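PDB 5JLD: arginyl-tRNA synthetase, putative from Plasmodium falciparum, which probably catalyses the ATP-dependent attachment of L-arginine to tRNA(Arg), releasing AMP and diphosphate, as a class I aminoacyl-tRNA synthetase. Local coordinates for residues S139-A144 and K261-L266; R414-R419 and V434-L439. All coordinates share one frame; numbering follows the deposited sequence.

Interaction 1: residues S139-A144 and K261-L266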
ATOM      1  N   SER A 139      -2.479  11.502  -2.099  1.00 43.42           N
ATOM      2  CA  SER A 139      -2.515  12.698  -1.255  1.00 46.92           C
ATOM      3  C   SER A 139      -3.508  13.733  -1.787  1.00 46.34           C
ATOM      4  O   SER A 139      -4.567  13.930  -1.205  1.00 44.87           O
ATOM      5  CB  SER A 139      -1.126  13.320  -1.103  1.00 44.93           C
ATOM      6  OG  SER A 139      -1.115  14.210  -0.018  1.00 39.65           O
ATOM      7  N   SER A 140      -3.159  14.404  -2.875  1.00 50.08           N
ATOM      8  CA  SER A 140      -4.083  15.334  -3.553  1.00 52.83           C
ATOM      9  C   SER A 140      -4.591  16.547  -2.733  1.00 52.51           C
ATOM     10  O   SER A 140      -5.795  16.814  -2.687  1.00 45.18           O
ATOM     11  CB  SER A 140      -5.296  14.548  -4.061  1.00 52.09           C
ATOM     12  OG  SER A 140      -4.884  13.412  -4.791  1.00 55.22           O
ATOM     13  N   PRO A 141      -3.689  17.313  -2.106  1.00 49.52           N
ATOM     14  CA  PRO A 141      -4.262  18.486  -1.446  1.00 51.82           C
ATOM     15  C   PRO A 141      -4.689  19.548  -2.463  1.00 55.14           C
ATOM     16  O   PRO A 141      -4.349  19.445  -3.655  1.00 49.58           O
ATOM     17  CB  PRO A 141      -3.111  18.999  -0.584  1.00 56.11           C
ATOM     18  CG  PRO A 141      -1.896  18.623  -1.358  1.00 55.85           C
ATOM     19  CD  PRO A 141      -2.220  17.275  -1.988  1.00 49.59           C
ATOM     20  N   ASN A 142      -5.426  20.549  -1.982  1.00 55.06           N
ATOM     21  CA  ASN A 142      -5.823  21.706  -2.784  1.00 54.48           C
ATOM     22  C   ASN A 142      -5.147  22.966  -2.280  1.00 59.07           C
ATOM     23  O   ASN A 142      -5.188  23.244  -1.080  1.00 59.52           O
ATOM     24  CB  ASN A 142      -7.339  21.902  -2.754  1.00 60.49           C
ATOM     25  CG  ASN A 142      -8.090  20.743  -3.373  1.00 75.06           C
ATOM     26  OD1 ASN A 142      -7.728  20.259  -4.444  1.00 87.65           O
ATOM     27  ND2 ASN A 142      -9.142  20.288  -2.698  1.00 74.81           N
ATOM     28  N   ILE A 143      -4.537  23.722  -3.199  1.00 55.02           N
ATOM     29  CA  ILE A 143      -3.941  25.017  -2.888  1.00 55.41           C
ATOM     30  C   ILE A 143      -4.959  25.917  -2.194  1.00 65.67           C
ATOM     31  O   ILE A 143      -6.142  25.909  -2.539  1.00 70.11           O
ATOM     32  CB  ILE A 143      -3.411  25.731  -4.172  1.00 57.63           C
ATOM     33  CG1 ILE A 143      -2.443  24.825  -4.943  1.00 55.29           C
ATOM     34  CG2 ILE A 143      -2.795  27.105  -3.842  1.00 49.65           C
ATOM     35  CD1 ILE A 143      -1.125  24.467  -4.205  1.00 47.24           C
ATOM     36  N   ALA A 144      -4.489  26.667  -1.200  1.00 70.50           N
ATOM     37  CA  ALA A 144      -5.301  27.639  -0.470  1.00 77.80           C
ATOM     38  C   ALA A 144      -6.437  26.977   0.301  1.00 80.56           C
ATOM     39  O   ALA A 144      -7.425  27.618   0.636  1.00 84.40           O
ATOM     40  CB  ALA A 144      -5.852  28.707  -1.424  1.00 81.81           C
ATOM     41  N   LYS A 261       5.953  20.975   4.799  1.00 56.15           N
ATOM     42  CA  LYS A 261       6.237  20.733   6.220  1.00 58.87           C
ATOM     43  C   LYS A 261       5.643  19.383   6.703  1.00 65.26           C
ATOM     44  O   LYS A 261       6.341  18.536   7.310  1.00 63.56           O
ATOM     45  CB  LYS A 261       5.703  21.881   7.076  1.00 54.91           C
ATOM     46  CG  LYS A 261       6.414  23.213   6.850  1.00 61.68           C
ATOM     47  CD  LYS A 261       5.553  24.383   7.312  1.00 69.32           C
ATOM     48  CE  LYS A 261       6.379  25.634   7.634  1.00 82.51           C
ATOM     49  NZ  LYS A 261       7.654  25.718   6.859  1.00 83.22           N
ATOM     50  N   LEU A 262       4.363  19.178   6.407  1.00 59.30           N
ATOM     51  CA  LEU A 262       3.693  17.939   6.758  1.00 46.99           C
ATOM     52  C   LEU A 262       4.374  16.727   6.102  1.00 56.61           C
ATOM     53  O   LEU A 262       4.705  15.731   6.775  1.00 54.82           O
ATOM     54  CB  LEU A 262       2.224  17.980   6.352  1.00 46.62           C
ATOM     55  CG  LEU A 262       1.469  16.669   6.604  1.00 56.28           C
ATOM     56  CD1 LEU A 262       1.365  16.385   8.109  1.00 50.90           C
ATOM     57  CD2 LEU A 262       0.103  16.677   5.952  1.00 57.26           C
ATOM     58  N   TYR A 263       4.582  16.814   4.789  1.00 51.60           N
ATOM     59  CA  TYR A 263       5.138  15.680   4.056  1.00 53.95           C
ATOM     60  C   TYR A 263       6.482  15.265   4.645  1.00 60.28           C
ATOM     61  O   TYR A 263       6.739  14.070   4.828  1.00 53.15           O
ATOM     62  CB  TYR A 263       5.284  15.999   2.567  1.00 54.49           C
ATOM     63  CG  TYR A 263       3.955  16.084   1.830  1.00 57.27           C
ATOM     64  CD1 TYR A 263       2.960  15.109   2.006  1.00 51.68           C
ATOM     65  CD2 TYR A 263       3.685  17.153   0.976  1.00 53.08           C
ATOM     66  CE1 TYR A 263       1.740  15.199   1.335  1.00 49.08           C
ATOM     67  CE2 TYR A 263       2.477  17.252   0.299  1.00 50.36           C
ATOM     68  CZ  TYR A 263       1.510  16.283   0.479  1.00 52.60           C
ATOM     69  OH  TYR A 263       0.322  16.413  -0.194  1.00 49.68           O
ATOM     70  N   ASN A 264       7.351  16.213   4.986  1.00 60.89           N
ATOM     71  CA  ASN A 264       8.620  15.707   5.481  1.00 70.27           C
ATOM     72  C   ASN A 264       8.601  15.391   6.987  1.00 62.74           C
ATOM     73  O   ASN A 264       9.472  14.663   7.443  1.00 52.48           O
ATOM     74  CB  ASN A 264       9.782  16.638   5.105  1.00 69.26           C
ATOM     75  CG  ASN A 264       9.796  17.896   5.874  1.00 75.59           C
ATOM     76  OD1 ASN A 264       9.870  17.889   7.100  1.00 80.67           O
ATOM     77  ND2 ASN A 264       9.778  19.014   5.158  1.00 83.75           N
ATOM     78  N   ILE A 265       7.618  15.896   7.745  1.00 54.05           N
ATOM     79  CA  ILE A 265       7.369  15.333   9.082  1.00 55.76           C
ATOM     80  C   ILE A 265       6.995  13.838   8.969  1.00 57.05           C
ATOM     81  O   ILE A 265       7.380  13.010   9.805  1.00 59.52           O
ATOM     82  CB  ILE A 265       6.246  16.085   9.847  1.00 54.42           C
ATOM     83  CG1 ILE A 265       6.712  17.472  10.277  1.00 64.45           C
ATOM     84  CG2 ILE A 265       5.824  15.324  11.091  1.00 53.87           C
ATOM     85  CD1 ILE A 265       5.761  18.171  11.241  1.00 68.84           C
ATOM     86  N   LEU A 266       6.249  13.505   7.919  1.00 44.36           N
ATOM     87  CA  LEU A 266       5.883  12.125   7.628  1.00 49.65           C
ATOM     88  C   LEU A 266       6.981  11.309   6.916  1.00 46.61           C
ATOM     89  O   LEU A 266       6.852  10.092   6.753  1.00 46.86           O
ATOM     90  CB  LEU A 266       4.608  12.111   6.778  1.00 50.02           C
ATOM     91  CG  LEU A 266       3.331  12.599   7.465  1.00 52.03           C
ATOM     92  CD1 LEU A 266       2.173  12.671   6.466  1.00 42.20           C
ATOM     93  CD2 LEU A 266       2.983  11.693   8.656  1.00 49.20           C
TER
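Ser139 turns its hydroxyl anti to the backbone nitrogen (chi1 -163°), while Tyr263 swings its ring back beside its own backbone N (chi1 -71°), and the two side chains reach each other while their backbones stay well apart: even the nearest pair of CA atoms, those of Ser139 and Tyr263, is 9.8 Å apart. Ser139 OG and Tyr263 OH lie 2.6 Å from each other in a short hydrogen bond, in which either hydroxyl could be the donor. OG comes in at the edge of the ring, in its plane and on the CE1 side, 3.3 Å from Tyr263 CE1, and the angle CZ-OH...OG is about 111°. Pro141 approaches the phenol oxygen from the opposite direction to the tyrosine side chain. Its CD is 3.2 Å from Tyr263 OH, so the pyrrolidine packs closely against the oxygen without bonding to it.

The loop 139-144 leaves strand 133-137, the middle strand of the parallel sheet in the class I Rossmann-type catalytic core, and runs toward helix 149-167, at whose start stands the class I HIGH signature, here in the form His-Val-Gly-His. Tyr263 sits near the end of the long helix 242-265, so its hydroxyl joins that helix to the loop entering the signature region. The hydroxyl pair is buried but well supplied: Asn176 ND2 gives a second bond to Tyr263 OH, and Thr155 OG1 bonds Ser139 OG. Asn176 also takes Ser140 N on its OD1, so one amide grips both the tyrosine and the loop. Farther along, Ile143 leans on Phe259 of the same helix, one turn before Tyr263.

Interaction 2: residues R414-R419 and V434-L439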
ATOM      1  N   ARG A 414       4.788  11.845  26.848  1.00 86.14           N
ATOM      2  CA  ARG A 414       4.235  11.651  28.192  1.00 89.18           C
ATOM      3  C   ARG A 414       4.277  10.176  28.613  1.00 81.10           C
ATOM      4  O   ARG A 414       4.829   9.818  29.676  1.00 76.66           O
ATOM      5  CB  ARG A 414       2.799  12.184  28.246  1.00 94.88           C
ATOM      6  CG  ARG A 414       1.988  11.746  29.455  1.00108.53           C
ATOM      7  CD  ARG A 414       0.576  12.325  29.397  1.00120.31           C
ATOM      8  NE  ARG A 414      -0.449  11.305  29.604  1.00125.56           N
ATOM      9  CZ  ARG A 414      -1.714  11.423  29.207  1.00125.15           C
ATOM     10  NH1 ARG A 414      -2.115  12.518  28.573  1.00121.18           N
ATOM     11  NH2 ARG A 414      -2.576  10.441  29.440  1.00125.51           N
ATOM     12  N   ASP A 415       3.707   9.317  27.772  1.00 72.71           N
ATOM     13  CA  ASP A 415       3.694   7.894  28.080  1.00 72.93           C
ATOM     14  C   ASP A 415       5.120   7.357  28.233  1.00 77.93           C
ATOM     15  O   ASP A 415       5.410   6.578  29.152  1.00 79.82           O
ATOM     16  CB  ASP A 415       2.937   7.120  27.003  1.00 65.01           C
ATOM     17  CG  ASP A 415       1.521   7.638  26.808  1.00 75.31           C
ATOM     18  OD1 ASP A 415       0.930   8.149  27.787  1.00 86.51           O
ATOM     19  OD2 ASP A 415       1.002   7.542  25.674  1.00 69.84           O
ATOM     20  N   LEU A 416       6.009   7.817  27.355  1.00 75.19           N
ATOM     21  CA  LEU A 416       7.399   7.373  27.327  1.00 75.38           C
ATOM     22  C   LEU A 416       8.159   7.726  28.607  1.00 75.63           C
ATOM     23  O   LEU A 416       8.735   6.850  29.237  1.00 83.46           O
ATOM     24  CB  LEU A 416       8.122   7.961  26.114  1.00 76.16           C
ATOM     25  CG  LEU A 416       9.611   7.629  25.979  1.00 80.42           C
ATOM     26  CD1 LEU A 416       9.829   6.127  26.008  1.00 86.86           C
ATOM     27  CD2 LEU A 416      10.193   8.222  24.708  1.00 79.93           C
ATOM     28  N   LEU A 417       8.165   9.002  28.978  1.00 74.19           N
ATOM     29  CA  LEU A 417       8.804   9.443  30.214  1.00 80.04           C
ATOM     30  C   LEU A 417       8.199   8.730  31.415  1.00 90.14           C
ATOM     31  O   LEU A 417       8.920   8.321  32.335  1.00 95.03           O
ATOM     32  CB  LEU A 417       8.672  10.958  30.390  1.00 82.08           C
ATOM     33  CG  LEU A 417       9.484  11.892  29.487  1.00 79.49           C
ATOM     34  CD1 LEU A 417       8.901  13.290  29.517  1.00 73.05           C
ATOM     35  CD2 LEU A 417      10.945  11.926  29.924  1.00 81.81           C
ATOM     36  N   GLN A 418       6.876   8.574  31.397  1.00 93.21           N
ATOM     37  CA  GLN A 418       6.195   7.870  32.478  1.00 94.05           C
ATOM     38  C   GLN A 418       6.692   6.420  32.582  1.00 91.66           C
ATOM     39  O   GLN A 418       6.789   5.869  33.679  1.00 93.70           O
ATOM     40  CB  GLN A 418       4.676   7.934  32.272  1.00 96.14           C
ATOM     41  CG  GLN A 418       3.843   7.165  33.279  1.00 99.28           C
ATOM     42  CD  GLN A 418       3.735   5.694  32.937  1.00104.12           C
ATOM     43  OE1 GLN A 418       3.627   5.327  31.766  1.00106.74           O
ATOM     44  NE2 GLN A 418       3.786   4.842  33.956  1.00103.69           N
ATOM     45  N   ARG A 419       7.014   5.810  31.443  1.00 85.84           N
ATOM     46  CA  ARG A 419       7.554   4.448  31.435  1.00 83.15           C
ATOM     47  C   ARG A 419       9.000   4.411  31.926  1.00 87.06           C
ATOM     48  O   ARG A 419       9.391   3.509  32.668  1.00 84.13           O
ATOM     49  CB  ARG A 419       7.473   3.839  30.034  1.00 78.09           C
ATOM     50  CG  ARG A 419       6.076   3.420  29.609  1.00 75.26           C
ATOM     51  CD  ARG A 419       6.121   2.541  28.374  1.00 73.97           C
ATOM     52  NE  ARG A 419       6.721   3.233  27.241  1.00 79.12           N
ATOM     53  CZ  ARG A 419       6.025   3.810  26.269  1.00 82.03           C
ATOM     54  NH1 ARG A 419       4.700   3.775  26.295  1.00 84.50           N
ATOM     55  NH2 ARG A 419       6.652   4.417  25.269  1.00 80.52           N
ATOM     56  N   VAL A 434      19.776  10.754  24.691  1.00103.29           N
ATOM     57  CA  VAL A 434      18.830  10.628  23.589  1.00 96.42           C
ATOM     58  C   VAL A 434      18.006  11.897  23.439  1.00 94.59           C
ATOM     59  O   VAL A 434      17.556  12.474  24.428  1.00 96.18           O
ATOM     60  CB  VAL A 434      17.865   9.434  23.793  1.00 93.63           C
ATOM     61  CG1 VAL A 434      17.034   9.199  22.540  1.00 84.83           C
ATOM     62  CG2 VAL A 434      18.636   8.178  24.170  1.00 94.72           C
ATOM     63  N   ASP A 435      17.829  12.334  22.197  1.00 87.49           N
ATOM     64  CA  ASP A 435      16.888  13.399  21.877  1.00 81.03           C
ATOM     65  C   ASP A 435      15.475  12.851  22.034  1.00 75.54           C
ATOM     66  O   ASP A 435      14.973  12.154  21.146  1.00 74.87           O
ATOM     67  CB  ASP A 435      17.131  13.917  20.454  1.00 82.41           C
ATOM     68  CG  ASP A 435      16.112  14.964  20.014  1.00 84.16           C
ATOM     69  OD1 ASP A 435      15.382  15.511  20.868  1.00 82.08           O
ATOM     70  OD2 ASP A 435      16.054  15.250  18.800  1.00 89.50           O
ATOM     71  N   ILE A 436      14.844  13.160  23.166  1.00 75.49           N
ATOM     72  CA  ILE A 436      13.535  12.601  23.500  1.00 76.95           C
ATOM     73  C   ILE A 436      12.450  13.153  22.584  1.00 71.97           C
ATOM     74  O   ILE A 436      11.479  12.468  22.278  1.00 71.99           O
ATOM     75  CB  ILE A 436      13.150  12.881  24.972  1.00 84.70           C
ATOM     76  CG1 ILE A 436      14.218  12.334  25.924  1.00 87.50           C
ATOM     77  CG2 ILE A 436      11.804  12.249  25.310  1.00 82.07           C
ATOM     78  CD1 ILE A 436      14.450  10.838  25.788  1.00 80.01           C
ATOM     79  N   ASP A 437      12.631  14.388  22.133  1.00 65.61           N
ATOM     80  CA  ASP A 437      11.670  15.013  21.230  1.00 66.18           C
ATOM     81  C   ASP A 437      11.551  14.266  19.906  1.00 66.11           C
ATOM     82  O   ASP A 437      10.454  13.860  19.519  1.00 66.72           O
ATOM     83  CB  ASP A 437      12.056  16.471  20.981  1.00 68.05           C
ATOM     84  CG  ASP A 437      11.897  17.316  22.220  1.00 79.76           C
ATOM     85  OD1 ASP A 437      11.038  16.966  23.048  1.00 76.30           O
ATOM     86  OD2 ASP A 437      12.627  18.319  22.376  1.00 87.53           O
ATOM     87  N   GLN A 438      12.681  14.074  19.226  1.00 72.32           N
ATOM     88  CA  GLN A 438      12.691  13.395  17.929  1.00 70.69           C
ATOM     89  C   GLN A 438      12.162  11.986  18.073  1.00 65.78           C
ATOM     90  O   GLN A 438      11.415  11.506  17.225  1.00 66.99           O
ATOM     91  CB  GLN A 438      14.099  13.360  17.324  1.00 70.88           C
ATOM     92  N   LEU A 439      12.555  11.329  19.159  1.00 66.33           N
ATOM     93  CA  LEU A 439      12.115   9.966  19.433  1.00 62.75           C
ATOM     94  C   LEU A 439      10.601   9.901  19.596  1.00 59.00           C
ATOM     95  O   LEU A 439       9.946   9.029  19.019  1.00 57.31           O
ATOM     96  CB  LEU A 439      12.810   9.415  20.684  1.00 59.76           C
ATOM     97  CG  LEU A 439      12.413   7.997  21.104  1.00 58.23           C
ATOM     98  CD1 LEU A 439      12.853   6.982  20.060  1.00 64.74           C
ATOM     99  CD2 LEU A 439      13.008   7.640  22.458  1.00 55.04           C
TER
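Two consecutive helices of the catalytic region, 401-420 and 436-453, come together here through a small apolar contact in which Leu416 of the first meets Leu439 and Ile436 of the second. The closest approach is methyl to methyl, Leu416 CD2 to Leu439 CD2 at 3.7 Å, with the two leucine side chains crossing at about a right angle. In Leu416, CG stands anti to the backbone N (chi1 178°), which carries the branch straight out from its helix, and Leu439 reaches back with the same first torsion. The CD2 methyl of Leu416 also faces Ile436 CG2, more loosely, at 4.4 Å. The directions from Leu416 CD2 to Leu439 CD2 and to Ile436 CG2 are about 87° apart. Ile436 and Leu439, three residues apart on one side of the starting turn, therefore embrace that methyl from different directions. Leu417 flanks the patch without touching, its CD2 4.7 Å from Ile436 CG2.

The two helices follow each other in the chain, joined by a connection whose residues 423-429 are not modelled, and the second helix starts right at the contact. Asp435 is its N-cap, and its OD1 accepts from Gln438 N at 3.5 Å and from Asp437 N, both weak bonds that nonetheless tie up backbone N-H groups of the first turn. A salt bridge from Asp437 OD1 to Lys413 NZ links the two helices beside the apolar patch. Arg419 folds back along its own helix, so that Leu416 CA lies 3.6 Å above the guanidinium plane of Arg419, off toward its rim, while NH2 bonds Tyr481 OH of helix 476-492. Leu439 is further packed by Ile590 and Leu593, in the part of the chain that corresponds to the DALR anticodon-binding domain.

How the interactions relate
Interactions 1 and 2 follow one another along the chain, their centres about 26 Å apart and their nearest atoms about 9 Å apart, without touching. Helix 401-420 spans the interval: Leu401 and Ile405 near its start pack on Leu262 of interaction 1, and its other end supplies residues 414-419 of interaction 2. Helix 436-453 connects them too, since Lys449 NZ bonds Leu266 O. Interaction 1 includes the loop that leads from strand 133-137 to the HIGH signature, and so probably lies near the ATP site, as in other class I synthetases. Its centre is about 18 Å from the centre of the chain; that of interaction 2, farther out, is about 29 Å from it.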